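Local coordinates for hypothetical protein AGR_pAT_315 (Agrobacterium tumefaciens str. C58, PDB 1VQY), which is of unknown function but belongs to the NIPSNAP family, whose members share the dimeric alpha-beta barrel type of ferredoxin-like fold, at residues 29-32 against 33-37; 86-89 against 90-94. All blocks are in the same frame, centred on the assembly; numbering follows the deposited sequence.

Overall arrangement
Both contacts are local, each joining successive turns of one helix, and they come in series along the chain: contact 1 on helix 27-46, contact 2 on helix 86-96. Their centres lie about 12 Å apart, on the same side of the chain's centre. The two helices touch directly where Glu37 OE1 makes a 3.0 Å salt bridge with Arg94 NH2 and where Phe91 CE1 packs at 3.8 Å on Glu37 CB. Helix 27-46 also rests on the four-stranded antiparallel sheet through Tyr30, and Leu31, Val34 and Arg35 meet a second subunit, which contact 2 does not. Contact 1 thus links sheet, neighbouring helix and subunit interface, an arrangement consistent with a dimeric alpha-beta barrel protein.

Contact 1: residues 29-32 against 33-37; sequences EYLK and LVREE
One face of the Tyr30 ring carries Val34, one helical turn on: methyl CG2 stands 4.2 Å from the ring centroid and 25° off the normal, displaced toward the rim, a CH-pi contact with CE1 as its nearest ring atom. With CG anti to the backbone N (chi1 178°), the ring runs out beside Val34 into the protein, where Tyr20, Ile22, Val63 and His65 of the sheet pack around it and its hydroxyl is hydrogen-bonded to that of Tyr52. The second flat group, the Arg35 guanidinium, has Leu31 O over one face, again toward the rim. A bend at chi3 turns the group back along the helix, bringing NH2 to 4.0 Å from Leu31 CB; its NE is held by a salt bridge to Asp111 of the second subunit.

On the exposed side Lys32 and Glu36 cross at an angle. The Lys32 chain is extended, and its methylene CE, rather than its ammonium group, lies closest to the carboxylate, at 3.2 Å from Glu36 OE2. NZ remains 4.3 Å from that oxygen, beyond a salt bridge. Beneath the side chains run four consecutive i to i+4 helix bonds, from Leu33 N to Glu29 O through Glu36 N to Lys32 O; the one from Arg35 N to Leu31 O measures 2.8 Å and is nearly straight at 167°. The turn at 34-37 is a wider, pi-type one.

Chemically, the helix is divided by side. Apolar contact and a fixed phenol mark the sheet side, and an intersubunit ion pair engages Arg35, whereas Lys32 and Glu36 are near enough for a probable electrostatic attraction without direct contact between their charged atoms.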
ATOM      1  N   GLU B  29       4.915  12.640 -23.253  1.00 20.43           N
ATOM      2  CA  GLU B  29       5.762  11.793 -24.102  1.00 22.21           C
ATOM      3  C   GLU B  29       5.166  10.379 -24.215  1.00 20.27           C
ATOM      4  O   GLU B  29       5.051   9.830 -25.312  1.00 18.72           O
ATOM      5  CB  GLU B  29       7.176  11.747 -23.531  1.00 21.59           C
ATOM      6  CG  GLU B  29       8.231  11.199 -24.469  1.00 27.73           C
ATOM      7  CD  GLU B  29       9.624  11.158 -23.826  1.00 27.85           C
ATOM      8  OE1 GLU B  29       9.878  11.931 -22.870  1.00 35.10           O
ATOM      9  OE2 GLU B  29      10.462  10.339 -24.278  1.00 36.22           O
ATOM     10  N   TYR B  30       4.774   9.809 -23.075  1.00 19.11           N
ATOM     11  CA  TYR B  30       4.053   8.530 -23.039  1.00 19.04           C
ATOM     12  C   TYR B  30       2.844   8.563 -23.969  1.00 18.77           C
ATOM     13  O   TYR B  30       2.702   7.716 -24.839  1.00 18.19           O
ATOM     14  CB  TYR B  30       3.570   8.194 -21.618  1.00 18.09           C
ATOM     15  CG  TYR B  30       2.793   6.911 -21.577  1.00 18.52           C
ATOM     16  CD1 TYR B  30       1.410   6.903 -21.830  1.00 19.89           C
ATOM     17  CD2 TYR B  30       3.423   5.691 -21.318  1.00 19.46           C
ATOM     18  CE1 TYR B  30       0.679   5.722 -21.807  1.00 16.98           C
ATOM     19  CE2 TYR B  30       2.696   4.494 -21.302  1.00 17.79           C
ATOM     20  CZ  TYR B  30       1.327   4.523 -21.563  1.00 16.65           C
ATOM     21  OH  TYR B  30       0.573   3.364 -21.567  1.00 19.56           O
ATOM     22  N   LEU B  31       1.980   9.554 -23.758  1.00 18.11           N
ATOM     23  CA  LEU B  31       0.779   9.734 -24.547  1.00 17.45           C
ATOM     24  C   LEU B  31       1.024   9.896 -26.038  1.00 17.27           C
ATOM     25  O   LEU B  31       0.266   9.366 -26.860  1.00 16.35           O
ATOM     26  CB  LEU B  31       0.011  10.947 -24.032  1.00 17.14           C
ATOM     27  CG  LEU B  31      -0.727  10.729 -22.717  1.00 17.78           C
ATOM     28  CD1 LEU B  31      -1.444  12.029 -22.342  1.00 17.58           C
ATOM     29  CD2 LEU B  31      -1.707   9.509 -22.782  1.00 14.51           C
ATOM     30  N   LYS B  32       2.077  10.638 -26.376  1.00 18.43           N
ATOM     31  CA  LYS B  32       2.400  10.949 -27.756  1.00 18.79           C
ATOM     32  C   LYS B  32       2.833   9.694 -28.493  1.00 18.37           C
ATOM     33  O   LYS B  32       2.430   9.467 -29.635  1.00 19.92           O
ATOM     34  CB  LYS B  32       3.505  12.008 -27.840  1.00 18.72           C
ATOM     35  CG  LYS B  32       3.924  12.317 -29.269  1.00 19.73           C
ATOM     36  CD  LYS B  32       5.067  13.312 -29.374  1.00 21.54           C
ATOM     37  CE  LYS B  32       5.034  13.972 -30.762  1.00 23.46           C
ATOM     38  NZ  LYS B  32       6.172  14.888 -30.993  1.00 35.07           N
ATOM     39  N   LEU B  33       3.677   8.903 -27.855  1.00 17.54           N
ATOM     40  CA  LEU B  33       4.062   7.613 -28.415  1.00 18.85           C
ATOM     41  C   LEU B  33       2.864   6.709 -28.693  1.00 17.60           C
ATOM     42  O   LEU B  33       2.779   6.098 -29.758  1.00 17.33           O
ATOM     43  CB  LEU B  33       5.032   6.890 -27.476  1.00 19.81           C
ATOM     44  CG  LEU B  33       6.455   7.417 -27.583  1.00 19.85           C
ATOM     45  CD1 LEU B  33       7.252   6.946 -26.388  1.00 22.76           C
ATOM     46  CD2 LEU B  33       7.095   6.973 -28.892  1.00 21.96           C
ATOM     47  N   VAL B  34       1.935   6.636 -27.752  1.00 16.11           N
ATOM     48  CA  VAL B  34       0.800   5.755 -27.922  1.00 17.03           C
ATOM     49  C   VAL B  34      -0.125   6.325 -29.009  1.00 17.65           C
ATOM     50  O   VAL B  34      -0.472   5.615 -29.962  1.00 18.67           O
ATOM     51  CB  VAL B  34       0.068   5.484 -26.580  1.00 17.14           C
ATOM     52  CG1 VAL B  34      -1.179   4.598 -26.788  1.00 16.27           C
ATOM     53  CG2 VAL B  34       1.029   4.817 -25.592  1.00 16.91           C
ATOM     54  N   ARG B  35      -0.475   7.604 -28.893  1.00 17.56           N
ATOM     55  CA  ARG B  35      -1.302   8.298 -29.904  1.00 17.36           C
ATOM     56  C   ARG B  35      -0.801   8.077 -31.334  1.00 18.44           C
ATOM     57  O   ARG B  35      -1.547   7.619 -32.210  1.00 16.96           O
ATOM     58  CB  ARG B  35      -1.338   9.805 -29.605  1.00 16.78           C
ATOM     59  CG  ARG B  35      -2.196  10.638 -30.581  1.00 17.95           C
ATOM     60  CD  ARG B  35      -2.353  12.100 -30.160  1.00 15.81           C
ATOM     61  NE  ARG B  35      -2.843  12.198 -28.786  1.00 18.66           N
ATOM     62  CZ  ARG B  35      -2.120  12.563 -27.724  1.00 16.17           C
ATOM     63  NH1 ARG B  35      -0.840  12.916 -27.823  1.00 20.38           N
ATOM     64  NH2 ARG B  35      -2.686  12.582 -26.537  1.00 15.79           N
ATOM     65  N   GLU B  36       0.481   8.387 -31.540  1.00 20.28           N
ATOM     66  CA  GLU B  36       1.079   8.458 -32.867  1.00 21.28           C
ATOM     67  C   GLU B  36       1.570   7.129 -33.450  1.00 21.13           C
ATOM     68  O   GLU B  36       1.660   6.998 -34.669  1.00 20.60           O
ATOM     69  CB  GLU B  36       2.229   9.451 -32.837  1.00 21.96           C
ATOM     70  CG  GLU B  36       1.798  10.880 -32.479  1.00 24.34           C
ATOM     71  CD  GLU B  36       2.898  11.910 -32.731  1.00 24.61           C
ATOM     72  OE1 GLU B  36       4.046  11.522 -33.035  1.00 27.52           O
ATOM     73  OE2 GLU B  36       2.619  13.119 -32.623  1.00 31.69           O
ATOM     74  N   GLU B  37       1.875   6.147 -32.600  1.00 21.64           N
ATOM     75  CA  GLU B  37       2.402   4.857 -33.064  1.00 22.45           C
ATOM     76  C   GLU B  37       1.734   3.630 -32.442  1.00 20.90           C
ATOM     77  O   GLU B  37       1.246   2.763 -33.161  1.00 22.03           O
ATOM     78  CB  GLU B  37       3.904   4.785 -32.799  1.00 21.98           C
ATOM     79  CG  GLU B  37       4.682   5.765 -33.631  1.00 27.72           C
ATOM     80  CD  GLU B  37       6.153   5.821 -33.273  1.00 28.67           C
ATOM     81  OE1 GLU B  37       6.829   4.764 -33.355  1.00 31.67           O
ATOM     82  OE2 GLU B  37       6.623   6.933 -32.933  1.00 31.44           O
TER

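Contact 2: residues 86-89 against 90-94; sequences QRWQ and AFIPR
Ala90 meets the preceding turn through its backbone, N giving a hydrogen bond to Gln86 O. Phe91 N lies between two carbonyls and makes weak, bent bonds to both Arg87 O and Trp88 O. Its ring reaches the six-membered ring of Trp88, CD2 lying 3.6 Å from CZ3, with the two planes inclined at 38°.

Ile92 covers one indole face: CB is 3.9 Å from the centroid of the five-membered ring and 23° off its normal, a CH-pi contact, while CD1 reaches Trp88 CZ2 at 3.6 Å. The indole lies under this residue because Trp88 CG is anti to its backbone N. Ile92 N makes a 2.8 Å bond to Trp88 O.

Helix 86-96 is the second of two helices that connect strands 62-69 and 99-109 in this ferredoxin-like fold, and it packs beside helix 27-46, Trp88 on Gln42 and Arg87 on Ile41. At Pro93 the helix kinks: a proline nitrogen has no hydrogen to give, and ring atom CD sits 3.1 Å from Gln89 O. Arg94 then folds back, its NE donating to Ala90 O at 3.3 Å and 164°, with that oxygen in the guanidinium plane.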
ATOM      1  N   GLN B  86       6.829  -7.156 -35.250  1.00 22.33           N
ATOM      2  CA  GLN B  86       8.097  -6.476 -35.461  1.00 21.79           C
ATOM      3  C   GLN B  86       8.046  -4.995 -35.148  1.00 20.91           C
ATOM      4  O   GLN B  86       8.957  -4.478 -34.518  1.00 22.25           O
ATOM      5  CB  GLN B  86       8.526  -6.659 -36.893  1.00 22.52           C
ATOM      6  CG  GLN B  86       9.947  -6.268 -37.149  1.00 27.39           C
ATOM      7  CD  GLN B  86      10.588  -7.191 -38.146  1.00 29.45           C
ATOM      8  OE1 GLN B  86      10.354  -7.077 -39.350  1.00 33.02           O
ATOM      9  NE2 GLN B  86      11.380  -8.134 -37.648  1.00 28.26           N
ATOM     10  N   ARG B  87       6.985  -4.321 -35.586  1.00 19.65           N
ATOM     11  CA  ARG B  87       6.769  -2.916 -35.247  1.00 20.68           C
ATOM     12  C   ARG B  87       6.651  -2.728 -33.731  1.00 19.96           C
ATOM     13  O   ARG B  87       7.220  -1.794 -33.176  1.00 19.54           O
ATOM     14  CB  ARG B  87       5.506  -2.376 -35.935  1.00 21.65           C
ATOM     15  CG  ARG B  87       5.529  -2.365 -37.487  1.00 23.58           C
ATOM     16  CD  ARG B  87       4.135  -2.066 -38.058  1.00 22.93           C
ATOM     17  NE  ARG B  87       3.153  -3.059 -37.612  1.00 31.49           N
ATOM     18  CZ  ARG B  87       1.820  -2.906 -37.637  1.00 32.28           C
ATOM     19  NH1 ARG B  87       1.262  -1.778 -38.095  1.00 28.67           N
ATOM     20  NH2 ARG B  87       1.030  -3.893 -37.196  1.00 27.37           N
ATOM     21  N   TRP B  88       5.922  -3.625 -33.067  1.00 18.79           N
ATOM     22  CA  TRP B  88       5.806  -3.583 -31.612  1.00 20.11           C
ATOM     23  C   TRP B  88       7.170  -3.743 -30.935  1.00 20.12           C
ATOM     24  O   TRP B  88       7.477  -3.037 -29.980  1.00 20.42           O
ATOM     25  CB  TRP B  88       4.822  -4.649 -31.093  1.00 19.43           C
ATOM     26  CG  TRP B  88       4.482  -4.508 -29.644  1.00 17.84           C
ATOM     27  CD1 TRP B  88       4.887  -5.320 -28.638  1.00 19.79           C
ATOM     28  CD2 TRP B  88       3.676  -3.484 -29.034  1.00 20.05           C
ATOM     29  NE1 TRP B  88       4.379  -4.876 -27.427  1.00 20.46           N
ATOM     30  CE2 TRP B  88       3.634  -3.755 -27.643  1.00 18.45           C
ATOM     31  CE3 TRP B  88       2.978  -2.375 -29.525  1.00 20.30           C
ATOM     32  CZ2 TRP B  88       2.938  -2.955 -26.745  1.00 18.87           C
ATOM     33  CZ3 TRP B  88       2.273  -1.581 -28.623  1.00 18.93           C
ATOM     34  CH2 TRP B  88       2.267  -1.870 -27.253  1.00 17.76           C
ATOM     35  N   GLN B  89       7.987  -4.659 -31.434  1.00 20.33           N
ATOM     36  CA  GLN B  89       9.275  -4.930 -30.802  1.00 20.91           C
ATOM     37  C   GLN B  89      10.165  -3.699 -30.807  1.00 20.98           C
ATOM     38  O   GLN B  89      10.906  -3.453 -29.840  1.00 20.90           O
ATOM     39  CB  GLN B  89       9.967  -6.106 -31.482  1.00 20.96           C
ATOM     40  CG  GLN B  89       9.349  -7.447 -31.069  1.00 22.15           C
ATOM     41  CD  GLN B  89       9.929  -8.623 -31.834  1.00 23.35           C
ATOM     42  OE1 GLN B  89      10.768  -8.448 -32.729  1.00 25.79           O
ATOM     43  NE2 GLN B  89       9.483  -9.835 -31.485  1.00 22.89           N
ATOM     44  N   ALA B  90      10.071  -2.925 -31.889  1.00 20.13           N
ATOM     45  CA  ALA B  90      10.774  -1.652 -31.999  1.00 20.36           C
ATOM     46  C   ALA B  90      10.104  -0.532 -31.171  1.00 21.17           C
ATOM     47  O   ALA B  90      10.764   0.428 -30.772  1.00 22.76           O
ATOM     48  CB  ALA B  90      10.880  -1.246 -33.481  1.00 18.85           C
ATOM     49  N   PHE B  91       8.804  -0.665 -30.905  1.00 21.49           N
ATOM     50  CA  PHE B  91       8.028   0.383 -30.214  1.00 21.13           C
ATOM     51  C   PHE B  91       8.019   0.279 -28.681  1.00 21.18           C
ATOM     52  O   PHE B  91       8.102   1.304 -27.967  1.00 21.07           O
ATOM     53  CB  PHE B  91       6.567   0.407 -30.707  1.00 19.91           C
ATOM     54  CG  PHE B  91       5.683   1.299 -29.891  1.00 19.96           C
ATOM     55  CD1 PHE B  91       5.640   2.656 -30.136  1.00 17.89           C
ATOM     56  CD2 PHE B  91       4.930   0.784 -28.828  1.00 22.21           C
ATOM     57  CE1 PHE B  91       4.842   3.494 -29.349  1.00 20.50           C
ATOM     58  CE2 PHE B  91       4.124   1.613 -28.044  1.00 19.67           C
ATOM     59  CZ  PHE B  91       4.082   2.970 -28.304  1.00 18.71           C
ATOM     60  N   ILE B  92       7.879  -0.942 -28.182  1.00 20.37           N
ATOM     61  CA  ILE B  92       7.651  -1.166 -26.751  1.00 20.86           C
ATOM     62  C   ILE B  92       8.826  -0.796 -25.796  1.00 20.52           C
ATOM     63  O   ILE B  92       8.581  -0.354 -24.666  1.00 19.46           O
ATOM     64  CB  ILE B  92       7.106  -2.612 -26.498  1.00 20.65           C
ATOM     65  CG1 ILE B  92       6.664  -2.800 -25.037  1.00 23.54           C
ATOM     66  CG2 ILE B  92       8.120  -3.652 -26.869  1.00 20.49           C
ATOM     67  CD1 ILE B  92       5.584  -1.807 -24.570  1.00 26.37           C
ATOM     68  N   PRO B  93      10.087  -0.934 -26.247  1.00 21.14           N
ATOM     69  CA  PRO B  93      11.165  -0.503 -25.372  1.00 22.53           C
ATOM     70  C   PRO B  93      11.165   1.010 -25.136  1.00 22.93           C
ATOM     71  O   PRO B  93      11.606   1.456 -24.084  1.00 25.46           O
ATOM     72  CB  PRO B  93      12.443  -0.907 -26.131  1.00 22.27           C
ATOM     73  CG  PRO B  93      12.004  -1.838 -27.207  1.00 21.65           C
ATOM     74  CD  PRO B  93      10.612  -1.433 -27.532  1.00 23.10           C
ATOM     75  N   ARG B  94      10.692   1.787 -26.098  1.00 21.69           N
ATOM     76  CA  ARG B  94      10.672   3.236 -25.937  1.00 23.21           C
ATOM     77  C   ARG B  94       9.555   3.666 -25.016  1.00 22.16           C
ATOM     78  O   ARG B  94       9.634   4.721 -24.390  1.00 22.79           O
ATOM     79  CB  ARG B  94      10.476   3.934 -27.282  1.00 23.03           C
ATOM     80  CG  ARG B  94      11.615   3.767 -28.250  1.00 25.83           C
ATOM     81  CD  ARG B  94      11.310   4.536 -29.514  1.00 26.02           C
ATOM     82  NE  ARG B  94      10.612   3.706 -30.483  1.00 27.54           N
ATOM     83  CZ  ARG B  94       9.685   4.141 -31.344  1.00 31.21           C
ATOM     84  NH1 ARG B  94       9.296   5.422 -31.359  1.00 27.52           N
ATOM     85  NH2 ARG B  94       9.140   3.277 -32.207  1.00 31.74           N
TER